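Local atomic coordinates of (R)-specific enoyl-CoA hydratase (Pseudomonas aeruginosa, PDB entry 5CPG), a protein that catalyses, as an (R)-specific enoyl-CoA hydratase, the reversible hydration of trans-2-enoyl-CoA thioesters to (R)-3-hydroxyacyl-CoA. Residues A69-V74 and G131-M136; T73-P78 and L103-K108. One frame throughout, in Å; residues are numbered along the deposited sequence.

Interaction 1 of 2, residues A69-V74 and G131-M136; sequences AAIATV and GEAEIM
Ile71, in the last turns of helix 62-73, faces Ala133 and Ile135 of strand 127-136, with the backbones held apart by side chains: the closest pair of CA atoms, those of Ile71 and Ile135, is 8.9 Å apart. No hydrogen bond joins the two segments, and the contact is entirely apolar and buried. Ile71 carries it from the helix with two separate branches. Its longer branch runs out fully extended (chi2 177°), so that the terminal CD1 comes down on the methyl of Ala133, 3.6 Å from its CB. The shorter branch serves the other strand residue, with Ile71 CG2 lying 4.0 Å from Ile135 CG2. These two side chains cross obliquely. On Ile135, chi1 of 60° wedges CG1 between the backbone N and the carbonyl carbon and leaves CG2 beside the N, the methyl that meets the helix. Residue alternation along the strand turns Ala133 and Ile135 to the helix, while Glu132 and Glu134 lie on the other face, where Glu132 forms a salt bridge with Arg88 and Glu134 with Arg113.

The helix ends within one turn of Ile71. Ala69 O accepts both Thr73 N, at 2.8 Å, and Thr73 OG1, at 2.7 Å, from opposite faces of its carbonyl plane; the hydroxyl sits 40° out of that plane. Val74 then leaves the helical conformation. Thr118 of strand 113-121 and Thr80 add to the packing around Ile71. At Ala72, the carbonyl oxygen is hydrogen-bonded to Asn39 of the second subunit and to a glycerol probably carried over from crystallisation, placing this end of the helix at the dimer interface. A long helix resting its apolar side on the concave face of an antiparallel sheet is the defining arrangement of the hotdog fold, here in its MaoC-like form.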
ATOM      1  N   ALA A  69      -6.639  -4.484  -3.503  1.00  4.86           N
ATOM      2  CA  ALA A  69      -7.956  -4.276  -4.143  1.00  5.77           C
ATOM      3  C   ALA A  69      -8.357  -5.537  -4.948  1.00  8.04           C
ATOM      4  O   ALA A  69      -9.547  -5.886  -5.006  1.00  9.44           O
ATOM      5  CB  ALA A  69      -7.935  -3.027  -5.035  1.00  5.22           C
ATOM      6  N   ALA A  70      -7.378  -6.209  -5.560  1.00  7.21           N
ATOM      7  CA  ALA A  70      -7.678  -7.448  -6.298  1.00  6.47           C
ATOM      8  C   ALA A  70      -8.254  -8.471  -5.353  1.00  5.69           C
ATOM      9  O   ALA A  70      -9.213  -9.156  -5.660  1.00  8.84           O
ATOM     10  CB  ALA A  70      -6.431  -8.007  -6.960  1.00  7.05           C
ATOM     11  N   ILE A  71      -7.657  -8.584  -4.180  1.00  6.43           N
ATOM     12  CA  ILE A  71      -8.104  -9.602  -3.231  1.00  7.05           C
ATOM     13  C   ILE A  71      -9.500  -9.234  -2.721  1.00  9.21           C
ATOM     14  O   ILE A  71     -10.436 -10.043  -2.675  1.00  9.91           O
ATOM     15  CB  ILE A  71      -7.114  -9.716  -2.072  1.00  6.24           C
ATOM     16  CG1 ILE A  71      -5.756 -10.268  -2.570  1.00  7.45           C
ATOM     17  CG2 ILE A  71      -7.724 -10.504  -0.895  1.00  7.63           C
ATOM     18  CD1 ILE A  71      -4.718 -10.337  -1.447  1.00 10.23           C
ATOM     19  N   ALA A  72      -9.660  -7.955  -2.384  1.00  6.98           N
ATOM     20  CA  ALA A  72     -10.911  -7.485  -1.826  1.00  9.61           C
ATOM     21  C   ALA A  72     -12.070  -7.411  -2.777  1.00  7.89           C
ATOM     22  O   ALA A  72     -13.214  -7.470  -2.314  1.00 10.98           O
ATOM     23  CB  ALA A  72     -10.703  -6.094  -1.200  1.00 12.77           C
ATOM     24  N   THR A  73     -11.800  -7.244  -4.073  1.00  8.58           N
ATOM     25  CA  THR A  73     -12.913  -7.072  -5.026  1.00 10.42           C
ATOM     26  C   THR A  73     -13.053  -8.192  -6.041  1.00 11.57           C
ATOM     27  O   THR A  73     -14.115  -8.265  -6.703  1.00 13.11           O
ATOM     28  CB  THR A  73     -12.833  -5.720  -5.808  1.00 12.48           C
ATOM     29  OG1 THR A  73     -11.706  -5.678  -6.687  1.00 12.69           O
ATOM     30  CG2 THR A  73     -12.731  -4.534  -4.820  1.00 10.58           C
ATOM     31  N   VAL A  74     -12.038  -9.043  -6.177  1.00  7.97           N
ATOM     32  CA  VAL A  74     -12.083 -10.072  -7.242  1.00 11.95           C
ATOM     33  C   VAL A  74     -11.967 -11.470  -6.643  1.00 14.22           C
ATOM     34  O   VAL A  74     -12.885 -12.257  -6.807  1.00 14.60           O
ATOM     35  CB  VAL A  74     -10.989  -9.886  -8.302  1.00 14.42           C
ATOM     36  CG1 VAL A  74     -11.126 -10.956  -9.384  1.00 11.19           C
ATOM     37  CG2 VAL A  74     -11.099  -8.504  -8.944  1.00 13.81           C
ATOM     38  N   GLY A 131       5.082 -11.896  -4.192  1.00  8.38           N
ATOM     39  CA  GLY A 131       4.687 -11.918  -2.791  1.00 13.21           C
ATOM     40  C   GLY A 131       3.555 -12.861  -2.512  1.00 12.96           C
ATOM     41  O   GLY A 131       3.078 -13.582  -3.377  1.00  9.62           O
ATOM     42  N   GLU A 132       3.121 -12.877  -1.254  1.00 10.96           N
ATOM     43  CA  GLU A 132       2.012 -13.719  -0.890  1.00  6.67           C
ATOM     44  C   GLU A 132       1.170 -13.049   0.208  1.00  8.86           C
ATOM     45  O   GLU A 132       1.682 -12.240   0.985  1.00  8.31           O
ATOM     46  CB  GLU A 132       2.531 -15.105  -0.442  1.00 16.91           C
ATOM     47  CG  GLU A 132       3.769 -15.074   0.487  1.00 22.15           C
ATOM     48  CD  GLU A 132       5.159 -14.902  -0.223  1.00 33.30           C
ATOM     49  OE1 GLU A 132       5.308 -15.218  -1.433  1.00 32.63           O
ATOM     50  OE2 GLU A 132       6.124 -14.458   0.460  1.00 25.70           O
ATOM     51  N   ALA A 133      -0.128 -13.337   0.197  1.00  8.38           N
ATOM     52  CA  ALA A 133      -1.057 -12.801   1.183  1.00  9.67           C
ATOM     53  C   ALA A 133      -1.589 -13.914   2.080  1.00 12.25           C
ATOM     54  O   ALA A 133      -1.747 -15.053   1.626  1.00  9.47           O
ATOM     55  CB  ALA A 133      -2.224 -12.124   0.481  1.00  8.66           C
ATOM     56  N   GLU A 134      -1.906 -13.590   3.328  1.00  7.33           N
ATOM     57  CA  GLU A 134      -2.655 -14.505   4.173  1.00  6.77           C
ATOM     58  C   GLU A 134      -3.978 -13.792   4.429  1.00  7.74           C
ATOM     59  O   GLU A 134      -3.999 -12.608   4.800  1.00  8.83           O
ATOM     60  CB  GLU A 134      -1.922 -14.826   5.492  1.00  6.68           C
ATOM     61  CG  GLU A 134      -2.705 -15.845   6.391  1.00 11.47           C
ATOM     62  CD  GLU A 134      -2.104 -16.004   7.822  1.00 12.86           C
ATOM     63  OE1 GLU A 134      -0.978 -15.505   8.100  1.00 22.58           O
ATOM     64  OE2 GLU A 134      -2.761 -16.628   8.685  1.00 17.35           O
ATOM     65  N   ILE A 135      -5.070 -14.483   4.157  1.00  6.72           N
ATOM     66  CA  ILE A 135      -6.405 -13.919   4.350  1.00  7.04           C
ATOM     67  C   ILE A 135      -7.316 -14.912   5.057  1.00 11.59           C
ATOM     68  O   ILE A 135      -7.044 -16.105   5.099  1.00  9.79           O
ATOM     69  CB  ILE A 135      -7.038 -13.525   2.984  1.00  7.66           C
ATOM     70  CG1 ILE A 135      -7.149 -14.783   2.114  1.00  9.47           C
ATOM     71  CG2 ILE A 135      -6.172 -12.402   2.320  1.00  6.22           C
ATOM     72  CD1 ILE A 135      -7.811 -14.575   0.736  1.00 11.69           C
ATOM     73  N   MET A 136      -8.422 -14.399   5.592  1.00  8.28           N
ATOM     74  CA  MET A 136      -9.556 -15.244   5.956  1.00  8.78           C
ATOM     75  C   MET A 136     -10.618 -15.055   4.897  1.00 12.50           C
ATOM     76  O   MET A 136     -11.139 -13.952   4.696  1.00 10.61           O
ATOM     77  CB  MET A 136     -10.083 -14.881   7.356  1.00  7.84           C
ATOM     78  CG  MET A 136     -11.231 -15.791   7.795  1.00 19.50           C
ATOM     79  SD  MET A 136     -11.645 -15.469   9.512  1.00 28.22           S
ATOM     80  CE  MET A 136     -10.008 -15.479  10.190  1.00 20.67           C
TER

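Interaction 2 of 2, residues T73-P78 and L103-K108; sequences TVLPGP and LEVLEK
The flat group that meets segment 103-108 is the cis peptide joining Leu75 to Pro76, and Leu103 meets it at its oxygen while neither face is stacked upon by that segment. Leu103 CD1 lies 3.4 Å from Leu75 O, on the side of Leu75 CA rather than of the proline. The same methyl is 4.1 Å from Leu75 CB, so it fits into the angle between carbonyl and side chain. An extended chi2 of -179° carries it there, anti to its own CA. Leu75 sets its CG anti to the backbone N (chi1 -178°), which turns its branched end toward Val105. There Leu75 CD2 touches Val105 CG2 at 4.2 Å, the two side chains crossing at about a right angle.

The three touching residues are buried, and their side chains meet through apolar groups alone, with Ala17 and Leu11 also packing on Leu75. Just past Val105 the strand is distorted: Leu106 and Glu107 both face Arg115 in a classic beta bulge, and Glu107 forms a salt bridge with that arginine. Structurally, the loop leaving the central helix of the hotdog fold is packed here against the sheet that wraps around it.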
ATOM      1  N   THR A  73     -11.800  -7.244  -4.073  1.00  8.58           N
ATOM      2  CA  THR A  73     -12.913  -7.072  -5.026  1.00 10.42           C
ATOM      3  C   THR A  73     -13.053  -8.192  -6.041  1.00 11.57           C
ATOM      4  O   THR A  73     -14.115  -8.265  -6.703  1.00 13.11           O
ATOM      5  CB  THR A  73     -12.833  -5.720  -5.808  1.00 12.48           C
ATOM      6  OG1 THR A  73     -11.706  -5.678  -6.687  1.00 12.69           O
ATOM      7  CG2 THR A  73     -12.731  -4.534  -4.820  1.00 10.58           C
ATOM      8  N   VAL A  74     -12.038  -9.043  -6.177  1.00  7.97           N
ATOM      9  CA  VAL A  74     -12.083 -10.072  -7.242  1.00 11.95           C
ATOM     10  C   VAL A  74     -11.967 -11.470  -6.643  1.00 14.22           C
ATOM     11  O   VAL A  74     -12.885 -12.257  -6.807  1.00 14.60           O
ATOM     12  CB  VAL A  74     -10.989  -9.886  -8.302  1.00 14.42           C
ATOM     13  CG1 VAL A  74     -11.126 -10.956  -9.384  1.00 11.19           C
ATOM     14  CG2 VAL A  74     -11.099  -8.504  -8.944  1.00 13.81           C
ATOM     15  N   LEU A  75     -10.866 -11.770  -5.935  1.00 11.65           N
ATOM     16  CA  LEU A  75     -10.686 -13.128  -5.397  1.00 10.60           C
ATOM     17  C   LEU A  75      -9.975 -13.125  -4.029  1.00  7.44           C
ATOM     18  O   LEU A  75      -8.791 -12.779  -3.948  1.00  8.71           O
ATOM     19  CB  LEU A  75      -9.898 -13.974  -6.393  1.00  6.81           C
ATOM     20  CG  LEU A  75      -9.640 -15.449  -6.043  1.00 13.87           C
ATOM     21  CD1 LEU A  75     -10.928 -16.255  -6.199  1.00 17.90           C
ATOM     22  CD2 LEU A  75      -8.474 -16.130  -6.822  1.00 10.32           C
ATOM     23  N   PRO A  76     -10.677 -13.551  -2.975  1.00  9.71           N
ATOM     24  CA  PRO A  76     -12.073 -14.037  -2.971  1.00 10.29           C
ATOM     25  C   PRO A  76     -13.137 -12.956  -3.052  1.00 11.01           C
ATOM     26  O   PRO A  76     -14.300 -13.262  -3.235  1.00 12.89           O
ATOM     27  CB  PRO A  76     -12.188 -14.794  -1.620  1.00 11.87           C
ATOM     28  CG  PRO A  76     -10.779 -14.915  -1.118  1.00 12.70           C
ATOM     29  CD  PRO A  76     -10.076 -13.703  -1.641  1.00 11.04           C
ATOM     30  N   GLY A  77     -12.768 -11.691  -2.881  1.00 10.63           N
ATOM     31  CA  GLY A  77     -13.743 -10.632  -3.032  1.00 12.03           C
ATOM     32  C   GLY A  77     -14.424 -10.226  -1.750  1.00 11.05           C
ATOM     33  O   GLY A  77     -13.896 -10.424  -0.651  1.00 13.94           O
ATOM     34  N   PRO A  78     -15.626  -9.633  -1.857  1.00 14.58           N
ATOM     35  CA  PRO A  78     -16.274  -9.104  -0.643  1.00 16.83           C
ATOM     36  C   PRO A  78     -16.413 -10.085   0.530  1.00 15.54           C
ATOM     37  O   PRO A  78     -16.775 -11.233   0.322  1.00 18.19           O
ATOM     38  CB  PRO A  78     -17.648  -8.675  -1.159  1.00 20.00           C
ATOM     39  CG  PRO A  78     -17.382  -8.264  -2.551  1.00 18.23           C
ATOM     40  CD  PRO A  78     -16.327  -9.213  -3.085  1.00 15.71           C
ATOM     41  N   LEU A 103      -3.487 -13.210  -9.063  1.00  7.43           N
ATOM     42  CA  LEU A 103      -3.688 -13.869  -7.768  1.00  9.80           C
ATOM     43  C   LEU A 103      -3.738 -15.352  -8.020  1.00 10.70           C
ATOM     44  O   LEU A 103      -4.309 -15.787  -9.013  1.00 11.71           O
ATOM     45  CB  LEU A 103      -4.990 -13.428  -7.101  1.00  8.62           C
ATOM     46  CG  LEU A 103      -5.146 -11.931  -6.836  1.00  7.88           C
ATOM     47  CD1 LEU A 103      -6.487 -11.695  -6.159  1.00 10.89           C
ATOM     48  CD2 LEU A 103      -3.966 -11.452  -5.975  1.00  8.80           C
ATOM     49  N   GLU A 104      -3.224 -16.142  -7.088  1.00 10.85           N
ATOM     50  CA  GLU A 104      -3.411 -17.589  -7.213  1.00 11.54           C
ATOM     51  C   GLU A 104      -3.605 -18.220  -5.836  1.00 15.04           C
ATOM     52  O   GLU A 104      -2.812 -17.950  -4.947  1.00 14.08           O
ATOM     53  CB  GLU A 104      -2.199 -18.234  -7.877  1.00 11.08           C
ATOM     54  CG  GLU A 104      -2.421 -19.748  -8.118  1.00 16.12           C
ATOM     55  CD  GLU A 104      -1.173 -20.441  -8.681  1.00 29.52           C
ATOM     56  OE1 GLU A 104      -0.270 -19.744  -9.200  1.00 23.21           O
ATOM     57  OE2 GLU A 104      -1.095 -21.693  -8.585  1.00 26.54           O
ATOM     58  N   VAL A 105      -4.621 -19.068  -5.678  1.00 10.18           N
ATOM     59  CA  VAL A 105      -4.816 -19.740  -4.384  1.00 14.66           C
ATOM     60  C   VAL A 105      -3.721 -20.804  -4.176  1.00 16.71           C
ATOM     61  O   VAL A 105      -3.585 -21.721  -4.999  1.00 17.05           O
ATOM     62  CB  VAL A 105      -6.194 -20.396  -4.275  1.00  9.60           C
ATOM     63  CG1 VAL A 105      -6.273 -21.184  -2.953  1.00 12.72           C
ATOM     64  CG2 VAL A 105      -7.353 -19.363  -4.401  1.00 10.40           C
ATOM     65  N   LEU A 106      -2.907 -20.664  -3.119  1.00 11.05           N
ATOM     66  CA  LEU A 106      -1.782 -21.591  -2.914  1.00 12.76           C
ATOM     67  C   LEU A 106      -2.167 -22.703  -1.946  1.00 20.60           C
ATOM     68  O   LEU A 106      -1.820 -23.871  -2.150  1.00 17.10           O
ATOM     69  CB  LEU A 106      -0.533 -20.876  -2.373  1.00 11.80           C
ATOM     70  CG  LEU A 106       0.205 -19.863  -3.241  1.00  8.80           C
ATOM     71  CD1 LEU A 106       1.340 -19.272  -2.480  1.00 16.29           C
ATOM     72  CD2 LEU A 106       0.737 -20.542  -4.562  1.00 12.62           C
ATOM     73  N   GLU A 107      -2.889 -22.342  -0.898  1.00 14.33           N
ATOM     74  CA  GLU A 107      -3.239 -23.268   0.182  1.00 13.70           C
ATOM     75  C   GLU A 107      -4.557 -22.864   0.806  1.00 16.44           C
ATOM     76  O   GLU A 107      -4.782 -21.675   0.996  1.00 16.30           O
ATOM     77  CB  GLU A 107      -2.160 -23.274   1.279  1.00 18.30           C
ATOM     78  CG  GLU A 107      -0.747 -23.548   0.796  1.00 22.46           C
ATOM     79  CD  GLU A 107       0.322 -23.298   1.842  1.00 41.53           C
ATOM     80  OE1 GLU A 107       0.116 -23.644   3.029  1.00 41.54           O
ATOM     81  OE2 GLU A 107       1.380 -22.755   1.473  1.00 38.21           O
ATOM     82  N   LYS A 108      -5.399 -23.836   1.141  1.00 13.47           N
ATOM     83  CA  LYS A 108      -6.535 -23.615   2.018  1.00 11.35           C
ATOM     84  C   LYS A 108      -6.203 -24.175   3.401  1.00 15.37           C
ATOM     85  O   LYS A 108      -5.737 -25.304   3.522  1.00 13.56           O
ATOM     86  CB  LYS A 108      -7.786 -24.243   1.447  1.00 16.03           C
ATOM     87  CG  LYS A 108      -8.258 -23.491   0.184  1.00 12.97           C
ATOM     88  CD  LYS A 108      -9.419 -24.195  -0.520  1.00 16.05           C
ATOM     89  CE  LYS A 108     -10.634 -24.331   0.373  1.00 19.54           C
ATOM     90  NZ  LYS A 108     -11.801 -24.859  -0.398  1.00 21.62           N
TER

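How the interactions relate
From the N-terminal side, helix 62-73 runs into the loop 74-80, and the two contacts share Thr73 and Val74 at that exit. Interaction 2 closes the shorter excursion, through strand 81-89 to strand 98-109. Interaction 1 starts slightly earlier and closes on strand 127-136, so the span of interaction 2 nests within it. Strand 113-121 separates the two target strands in the sheet. The centres of the two interactions are about 6 Å apart, and they are joined by probable hydrogen bonds from Leu75 N to Ala70 O and from Gly77 N to Ile71 O, and by Pro76 packing on Ile135. Together they tie the helix end and its exit loop to one sheet, beside the second subunit.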